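PDB 5IJA: hydrogenase-specific maturation endopeptidase from Thermococcus kodakarensis, which probably acts as an endopeptidase in the maturation of [NiFe] hydrogenase, the processing step that activates the enzyme. Local coordinates for residues A[1-9]-A[46-57]; A[113-121]-A[132-143]. All coordinates share one frame; numbering follows the deposited sequence.

Both contacts are built on one mixed beta sheet, with strand order 33-37, 3-8, 52-59, 111-118 and 69-73. Interaction 1 pairs strand 3-8 with strand 52-59; interaction 2 lays helix 130-146 against strand 111-118, the next strand over. They follow in series along the chain, their centres about 16 Å apart on opposite sides of the chain's centre. The join is direct: Ile55 N and O probably bond to His113 O and Ile115 N, and Val54 CG1 packs on Ile115 CD1. The amino-terminal strand and the carboxy-terminal helix thus belong to one continuous sheet-and-helix core, characteristic of the alpha/beta fold of hydrogenase maturation proteases.

Interaction 1 of 2, residues A[1-9]-A[46-57]; sequences MRVLILALG and HYNGEERIVIID
The carbonyl O of Asn48 is held by two nitrogens of the Arg2 guanidinium, NH1 at 3.0 Å and NH2 at 3.3 Å. It lies in the guanidinium plane; NH2 meets it on a lone pair, NH1 from above the carbonyl plane. A bend at chi3 (-54°) turns the arginine end toward this loop, where Glu50 OE2 forms a long salt bridge with NH1. The Arg2 backbone is held as well: its N reaches Glu51 OE1 from above the carboxylate plane at 2.9 Å, and its O accepts from Glu51 N. Beyond this, strands 3-8 and 52-57 run parallel, Leu4, Leu6 and Leu8 of the first alternating in hydrogen bonds with Arg52, Val54 and Ile56 of the second; Leu4 O to Val54 N measures 2.8 Å. On one face Val3 CG1 meets Val54 CG2 at 3.8 Å, while Met1 CG sits over the centre of the Arg52 guanidinium, whose NH1 bonds to Leu146 O. On the other, Ile53 CD1 lies 3.7 Å from Leu4 CB, and Leu4 CD1 meets the edge of the His46 ring at NE2 and CD2; NE2 is hydrogen-bonded to Asn32 OD1. This is a parallel pair inside the mixed sheet of an alpha/beta fold. Strands 33-37 and 111-118 flank it; His89 and Phe90 of helix 88-103 touch Leu8, and Phe90 also Ile55, on the face of Leu4 and Leu6.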
# COMPACT_ATOMS: atom_id res chain seq x y z
N MET A 1 -0.11 -16.63 12.17
CA MET A 1 -0.11 -15.31 11.55
C MET A 1 -0.30 -15.37 10.04
O MET A 1 0.57 -15.85 9.30
CB MET A 1 1.19 -14.57 11.87
CG MET A 1 1.18 -13.13 11.41
SD MET A 1 -0.19 -12.24 12.14
CE MET A 1 0.14 -12.47 13.89
N ARG A 2 -1.45 -14.89 9.57
CA ARG A 2 -1.74 -14.87 8.14
C ARG A 2 -1.82 -13.43 7.69
O ARG A 2 -2.52 -12.64 8.31
CB ARG A 2 -3.04 -15.60 7.83
CG ARG A 2 -2.90 -17.10 7.81
CD ARG A 2 -4.24 -17.77 7.55
NE ARG A 2 -5.26 -17.33 8.50
CZ ARG A 2 -6.39 -16.74 8.14
NH1 ARG A 2 -6.65 -16.52 6.85
NH2 ARG A 2 -7.27 -16.38 9.07
N VAL A 3 -1.11 -13.11 6.62
CA VAL A 3 -0.92 -11.73 6.21
C VAL A 3 -1.57 -11.47 4.86
O VAL A 3 -1.47 -12.29 3.95
CB VAL A 3 0.60 -11.38 6.17
CG1 VAL A 3 0.81 -9.89 5.88
CG2 VAL A 3 1.26 -11.76 7.50
N LEU A 4 -2.29 -10.35 4.74
CA LEU A 4 -2.86 -9.95 3.46
C LEU A 4 -2.19 -8.66 2.98
O LEU A 4 -2.05 -7.72 3.76
CB LEU A 4 -4.37 -9.75 3.57
CG LEU A 4 -5.12 -9.12 2.39
CD1 LEU A 4 -4.99 -9.92 1.09
CD2 LEU A 4 -6.58 -8.95 2.74
N ILE A 5 -1.77 -8.62 1.73
CA ILE A 5 -1.15 -7.42 1.17
C ILE A 5 -2.15 -6.70 0.28
O ILE A 5 -2.77 -7.32 -0.57
CB ILE A 5 0.12 -7.79 0.39
CG1 ILE A 5 1.17 -8.35 1.37
CG2 ILE A 5 0.65 -6.59 -0.37
CD1 ILE A 5 2.31 -9.07 0.69
N LEU A 6 -2.34 -5.41 0.53
CA LEU A 6 -3.23 -4.58 -0.29
C LEU A 6 -2.39 -3.63 -1.12
O LEU A 6 -1.73 -2.76 -0.58
CB LEU A 6 -4.19 -3.77 0.58
CG LEU A 6 -5.06 -4.54 1.57
CD1 LEU A 6 -6.03 -3.58 2.25
CD2 LEU A 6 -5.79 -5.67 0.87
N ALA A 7 -2.42 -3.80 -2.44
CA ALA A 7 -1.67 -2.91 -3.32
C ALA A 7 -2.59 -1.84 -3.86
O ALA A 7 -3.62 -2.15 -4.46
CB ALA A 7 -1.03 -3.69 -4.45
N LEU A 8 -2.20 -0.58 -3.67
CA LEU A 8 -3.00 0.58 -4.06
C LEU A 8 -2.27 1.33 -5.15
O LEU A 8 -1.05 1.20 -5.27
CB LEU A 8 -3.26 1.54 -2.89
CG LEU A 8 -3.65 1.07 -1.49
CD1 LEU A 8 -4.24 2.20 -0.66
CD2 LEU A 8 -4.59 -0.10 -1.54
N GLY A 9 -3.00 2.13 -5.91
CA GLY A 9 -2.40 2.99 -6.90
C GLY A 9 -3.09 2.95 -8.25
O GLY A 9 -4.09 2.25 -8.44
N HIS A 46 -12.70 -10.45 -0.68
CA HIS A 46 -11.41 -11.12 -0.61
C HIS A 46 -10.94 -11.46 0.81
O HIS A 46 -10.26 -12.47 1.03
CB HIS A 46 -10.36 -10.24 -1.30
CG HIS A 46 -9.02 -10.90 -1.44
ND1 HIS A 46 -8.70 -11.70 -2.52
CD2 HIS A 46 -7.93 -10.90 -0.64
CE1 HIS A 46 -7.46 -12.15 -2.38
NE2 HIS A 46 -6.98 -11.68 -1.25
N TYR A 47 -11.27 -10.60 1.77
CA TYR A 47 -10.75 -10.75 3.13
C TYR A 47 -11.16 -12.10 3.73
O TYR A 47 -12.30 -12.52 3.59
CB TYR A 47 -11.26 -9.62 4.02
CG TYR A 47 -10.68 -9.69 5.42
CD1 TYR A 47 -9.32 -9.54 5.64
CD2 TYR A 47 -11.51 -9.89 6.52
CE1 TYR A 47 -8.79 -9.61 6.92
CE2 TYR A 47 -10.99 -9.97 7.80
CZ TYR A 47 -9.63 -9.82 7.99
OH TYR A 47 -9.10 -9.89 9.26
N ASN A 48 -10.21 -12.75 4.40
CA ASN A 48 -10.45 -14.07 4.98
C ASN A 48 -9.91 -14.18 6.40
O ASN A 48 -9.38 -15.22 6.81
CB ASN A 48 -9.82 -15.15 4.10
CG ASN A 48 -10.27 -16.56 4.46
OD1 ASN A 48 -11.43 -16.79 4.82
ND2 ASN A 48 -9.35 -17.52 4.39
N GLY A 49 -10.04 -13.10 7.17
CA GLY A 49 -9.67 -13.13 8.58
C GLY A 49 -8.20 -12.92 8.89
O GLY A 49 -7.75 -13.15 10.02
N GLU A 50 -7.44 -12.47 7.89
CA GLU A 50 -6.00 -12.27 8.05
C GLU A 50 -5.76 -11.32 9.21
O GLU A 50 -6.52 -10.38 9.40
CB GLU A 50 -5.35 -11.73 6.78
CG GLU A 50 -5.26 -12.71 5.62
CD GLU A 50 -6.56 -12.91 4.88
OE1 GLU A 50 -7.55 -12.17 5.12
OE2 GLU A 50 -6.61 -13.81 4.02
N GLU A 51 -4.73 -11.61 10.01
CA GLU A 51 -4.51 -10.87 11.24
C GLU A 51 -3.57 -9.68 11.04
O GLU A 51 -3.44 -8.85 11.93
CB GLU A 51 -3.95 -11.79 12.33
CG GLU A 51 -4.85 -12.99 12.68
CD GLU A 51 -4.39 -14.30 12.04
OE1 GLU A 51 -3.91 -14.28 10.88
OE2 GLU A 51 -4.49 -15.35 12.70
N ARG A 52 -2.90 -9.65 9.90
CA ARG A 52 -2.00 -8.56 9.54
C ARG A 52 -2.33 -8.11 8.13
O ARG A 52 -2.53 -8.95 7.24
CB ARG A 52 -0.54 -8.99 9.63
CG ARG A 52 0.46 -7.85 9.37
CD ARG A 52 1.89 -8.34 9.64
NE ARG A 52 2.04 -8.72 11.05
CZ ARG A 52 2.99 -9.52 11.52
NH1 ARG A 52 3.89 -10.05 10.71
NH2 ARG A 52 3.04 -9.81 12.82
N ILE A 53 -2.45 -6.81 7.95
CA ILE A 53 -2.69 -6.21 6.62
C ILE A 53 -1.54 -5.29 6.26
O ILE A 53 -1.21 -4.38 7.01
CB ILE A 53 -3.99 -5.39 6.59
CG1 ILE A 53 -5.19 -6.22 7.05
CG2 ILE A 53 -4.24 -4.80 5.21
CD1 ILE A 53 -5.49 -7.39 6.19
N VAL A 54 -0.95 -5.48 5.09
CA VAL A 54 0.16 -4.64 4.67
C VAL A 54 -0.25 -3.84 3.44
O VAL A 54 -0.43 -4.41 2.37
CB VAL A 54 1.38 -5.48 4.34
CG1 VAL A 54 2.47 -4.60 3.77
CG2 VAL A 54 1.84 -6.23 5.59
N ILE A 55 -0.41 -2.53 3.60
CA ILE A 55 -0.84 -1.66 2.51
C ILE A 55 0.38 -1.08 1.82
O ILE A 55 1.29 -0.59 2.48
CB ILE A 55 -1.74 -0.54 3.05
CG1 ILE A 55 -3.01 -1.16 3.61
CG2 ILE A 55 -2.09 0.48 1.98
CD1 ILE A 55 -3.75 -0.23 4.53
N ILE A 56 0.44 -1.16 0.51
CA ILE A 56 1.54 -0.61 -0.24
C ILE A 56 1.01 0.40 -1.24
O ILE A 56 0.14 0.12 -1.99
CB ILE A 56 2.35 -1.68 -0.99
CG1 ILE A 56 2.72 -2.84 -0.09
CG2 ILE A 56 3.62 -1.08 -1.53
CD1 ILE A 56 3.66 -3.83 -0.72
N ASP A 57 1.56 1.60 -1.19
CA ASP A 57 1.07 2.71 -1.96
C ASP A 57 2.15 3.66 -2.45
O ASP A 57 3.16 3.81 -1.84
CB ASP A 57 0.09 3.48 -1.10
CG ASP A 57 -0.79 4.43 -1.89
OD1 ASP A 57 -0.77 4.39 -3.11
OD2 ASP A 57 -1.49 5.21 -1.27

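Interaction 2 of 2, residues A[113-121]-A[132-143]; sequences HFIGIVAKE and VKAGVQKAVEIA
Ile115 and Ile117 reach from strand 113-118 to the helix 132-143, and Ala139 receives both. Ile115 sets CG2 against Ala139 CB at 3.8 Å, while Ile117 brings CD1 to the same methyl at 3.6 Å. In Ile115, CG1 stands anti to the carbonyl carbon (chi1 -54°) and the chain continues extended, carrying CD1 to Ala143 CB at 4.0 Å and to Ile142 CG2 at 3.9 Å, where the two isoleucine side chains pass alongside, pointing opposite ways. With an alanine here, CG2 and the CG1-CD1 arm of Ile115 are gone, which is likely to open a gap beside Ile142 and Ala143 and leave Ala139 packed by Ile117 alone among the strand's side chains. Toward the other end of the contact, Ile117 CG2 meets Val132 CG1 at 4.0 Å, the two side chains crossing at a slant.

Backbone atoms make a second kind of contact. Val132 CG2 lies 3.7 Å from Val118 O, and Ile117 CG2 packs beside the carbonyl carbon of Gly135. A beta carbon on Gly135 would press tightly on that methyl, at 3.0 Å; its absence lets strand and helix come close, with their axes 8.3 Å apart at the nearest point.

Polar contacts lie at the end of the strand: Lys120 N and Glu121 N both donate to Asp15 OD2, and Lys120 NZ forms a salt bridge with Glu131 OE2. Helix 18-28 lies alongside, touching Val132, Val136, Val140 and Ala143. Strand and helix run nearly antiparallel, at 167°. This is the apolar helix-on-sheet packing of an alpha/beta sandwich, here layering the carboxy-terminal helix against the central sheet of the hydrogenase maturation protease fold.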
# COMPACT_ATOMS: atom_id res chain seq x y z
N HIS A 113 -0.22 -2.20 8.54
CA HIS A 113 1.07 -1.64 8.15
C HIS A 113 0.92 -0.87 6.86
O HIS A 113 0.14 -1.26 5.99
CB HIS A 113 2.10 -2.77 7.96
CG HIS A 113 2.54 -3.41 9.24
ND1 HIS A 113 3.72 -3.07 9.86
CD2 HIS A 113 1.96 -4.36 10.01
CE1 HIS A 113 3.85 -3.78 10.97
NE2 HIS A 113 2.80 -4.58 11.07
N PHE A 114 1.68 0.22 6.73
CA PHE A 114 1.62 1.07 5.54
C PHE A 114 3.03 1.21 5.02
O PHE A 114 3.92 1.66 5.73
CB PHE A 114 1.01 2.46 5.85
CG PHE A 114 0.95 3.36 4.66
CD1 PHE A 114 2.02 4.18 4.33
CD2 PHE A 114 -0.18 3.40 3.85
CE1 PHE A 114 1.97 5.01 3.22
CE2 PHE A 114 -0.24 4.23 2.73
CZ PHE A 114 0.84 5.04 2.42
N ILE A 115 3.22 0.85 3.76
CA ILE A 115 4.48 1.06 3.07
C ILE A 115 4.24 2.07 1.97
O ILE A 115 3.42 1.82 1.07
CB ILE A 115 5.02 -0.24 2.48
CG1 ILE A 115 5.11 -1.30 3.58
CG2 ILE A 115 6.39 0.02 1.84
CD1 ILE A 115 5.52 -2.71 3.03
N GLY A 116 4.91 3.21 2.05
CA GLY A 116 4.76 4.25 1.05
C GLY A 116 6.01 4.42 0.20
O GLY A 116 7.12 4.48 0.73
N ILE A 117 5.82 4.48 -1.11
CA ILE A 117 6.93 4.64 -2.05
C ILE A 117 6.87 6.03 -2.65
O ILE A 117 5.90 6.36 -3.35
CB ILE A 117 6.88 3.57 -3.16
CG1 ILE A 117 6.89 2.17 -2.55
CG2 ILE A 117 8.06 3.75 -4.13
CD1 ILE A 117 6.41 1.09 -3.52
N VAL A 118 7.88 6.84 -2.37
CA VAL A 118 7.83 8.25 -2.76
C VAL A 118 8.02 8.39 -4.26
O VAL A 118 9.06 8.05 -4.82
CB VAL A 118 8.89 9.09 -2.00
CG1 VAL A 118 8.88 10.53 -2.51
CG2 VAL A 118 8.63 9.07 -0.51
N ALA A 119 6.97 8.90 -4.91
CA ALA A 119 6.94 9.03 -6.35
C ALA A 119 7.78 10.21 -6.84
O ALA A 119 8.13 11.11 -6.07
CB ALA A 119 5.50 9.19 -6.81
N LYS A 120 8.10 10.19 -8.12
CA LYS A 120 8.82 11.28 -8.76
C LYS A 120 7.98 11.89 -9.88
O LYS A 120 7.69 13.09 -9.89
CB LYS A 120 10.16 10.80 -9.31
CG LYS A 120 10.92 11.85 -10.10
CD LYS A 120 12.02 11.22 -10.92
CE LYS A 120 12.99 12.28 -11.43
NZ LYS A 120 13.83 11.73 -12.53
N GLU A 121 7.59 11.05 -10.83
CA GLU A 121 6.73 11.46 -11.93
C GLU A 121 5.36 10.79 -11.84
O GLU A 121 5.23 9.59 -12.11
CB GLU A 121 7.39 11.13 -13.28
N VAL A 132 12.23 5.06 -8.68
CA VAL A 132 11.11 4.39 -8.03
C VAL A 132 11.20 2.87 -8.20
O VAL A 132 10.69 2.12 -7.37
CB VAL A 132 9.76 4.95 -8.56
CG1 VAL A 132 8.57 4.11 -8.13
CG2 VAL A 132 9.59 6.36 -8.07
N LYS A 133 11.88 2.40 -9.25
CA LYS A 133 12.20 0.97 -9.36
C LYS A 133 12.94 0.50 -8.12
O LYS A 133 12.65 -0.58 -7.57
CB LYS A 133 13.06 0.69 -10.60
CG LYS A 133 12.38 0.91 -11.94
CD LYS A 133 13.35 0.55 -13.07
CE LYS A 133 12.80 0.92 -14.43
NZ LYS A 133 13.79 0.65 -15.52
N ALA A 134 13.92 1.30 -7.70
CA ALA A 134 14.69 1.02 -6.50
C ALA A 134 13.79 0.97 -5.27
O ALA A 134 13.93 0.10 -4.41
CB ALA A 134 15.78 2.07 -6.32
N GLY A 135 12.87 1.93 -5.19
CA GLY A 135 11.88 1.96 -4.13
C GLY A 135 11.00 0.73 -4.11
O GLY A 135 10.73 0.19 -3.05
N VAL A 136 10.54 0.27 -5.28
CA VAL A 136 9.71 -0.93 -5.33
C VAL A 136 10.44 -2.13 -4.75
O VAL A 136 9.86 -2.94 -4.01
CB VAL A 136 9.28 -1.25 -6.78
CG1 VAL A 136 8.62 -2.63 -6.85
CG2 VAL A 136 8.36 -0.17 -7.31
N GLN A 137 11.72 -2.23 -5.05
CA GLN A 137 12.54 -3.31 -4.52
C GLN A 137 12.59 -3.29 -3.00
O GLN A 137 12.41 -4.33 -2.35
CB GLN A 137 13.95 -3.23 -5.12
CG GLN A 137 13.96 -3.50 -6.62
CD GLN A 137 13.45 -4.90 -6.94
OE1 GLN A 137 13.83 -5.87 -6.30
NE2 GLN A 137 12.56 -5.00 -7.93
N LYS A 138 12.79 -2.11 -2.42
CA LYS A 138 12.86 -2.06 -0.96
C LYS A 138 11.48 -2.23 -0.32
O LYS A 138 11.38 -2.80 0.77
CB LYS A 138 13.52 -0.78 -0.47
CG LYS A 138 14.23 -1.01 0.87
CD LYS A 138 15.48 -0.16 1.05
CE LYS A 138 16.29 -0.67 2.25
NZ LYS A 138 17.16 0.36 2.89
N ALA A 139 10.43 -1.75 -0.98
CA ALA A 139 9.08 -2.00 -0.49
C ALA A 139 8.78 -3.49 -0.44
O ALA A 139 8.17 -3.99 0.52
CB ALA A 139 8.05 -1.28 -1.36
N VAL A 140 9.21 -4.21 -1.47
CA VAL A 140 9.01 -5.66 -1.52
C VAL A 140 9.75 -6.36 -0.38
O VAL A 140 9.22 -7.29 0.24
CB VAL A 140 9.44 -6.23 -2.88
CG1 VAL A 140 9.47 -7.77 -2.86
CG2 VAL A 140 8.50 -5.74 -3.95
N GLU A 141 10.96 -5.90 -0.09
CA GLU A 141 11.77 -6.46 0.99
C GLU A 141 11.13 -6.29 2.36
O GLU A 141 11.11 -7.21 3.17
CB GLU A 141 13.15 -5.82 1.03
CG GLU A 141 14.06 -6.19 -0.11
CD GLU A 141 15.41 -5.50 0.02
OE1 GLU A 141 15.83 -5.27 1.17
OE2 GLU A 141 16.02 -5.18 -1.02
N ILE A 142 10.61 -5.09 2.61
CA ILE A 142 9.89 -4.82 3.86
C ILE A 142 8.67 -5.71 3.99
O ILE A 142 8.43 -6.31 5.03
CB ILE A 142 9.48 -3.33 3.96
CG1 ILE A 142 10.72 -2.44 3.92
CG2 ILE A 142 8.67 -3.06 5.22
CD1 ILE A 142 10.43 -0.94 3.92
N ALA A 143 7.89 -5.82 2.92
CA ALA A 143 6.67 -6.61 2.96
C ALA A 143 6.93 -8.10 3.20
O ALA A 143 6.16 -8.77 3.89
CB ALA A 143 5.89 -6.42 1.66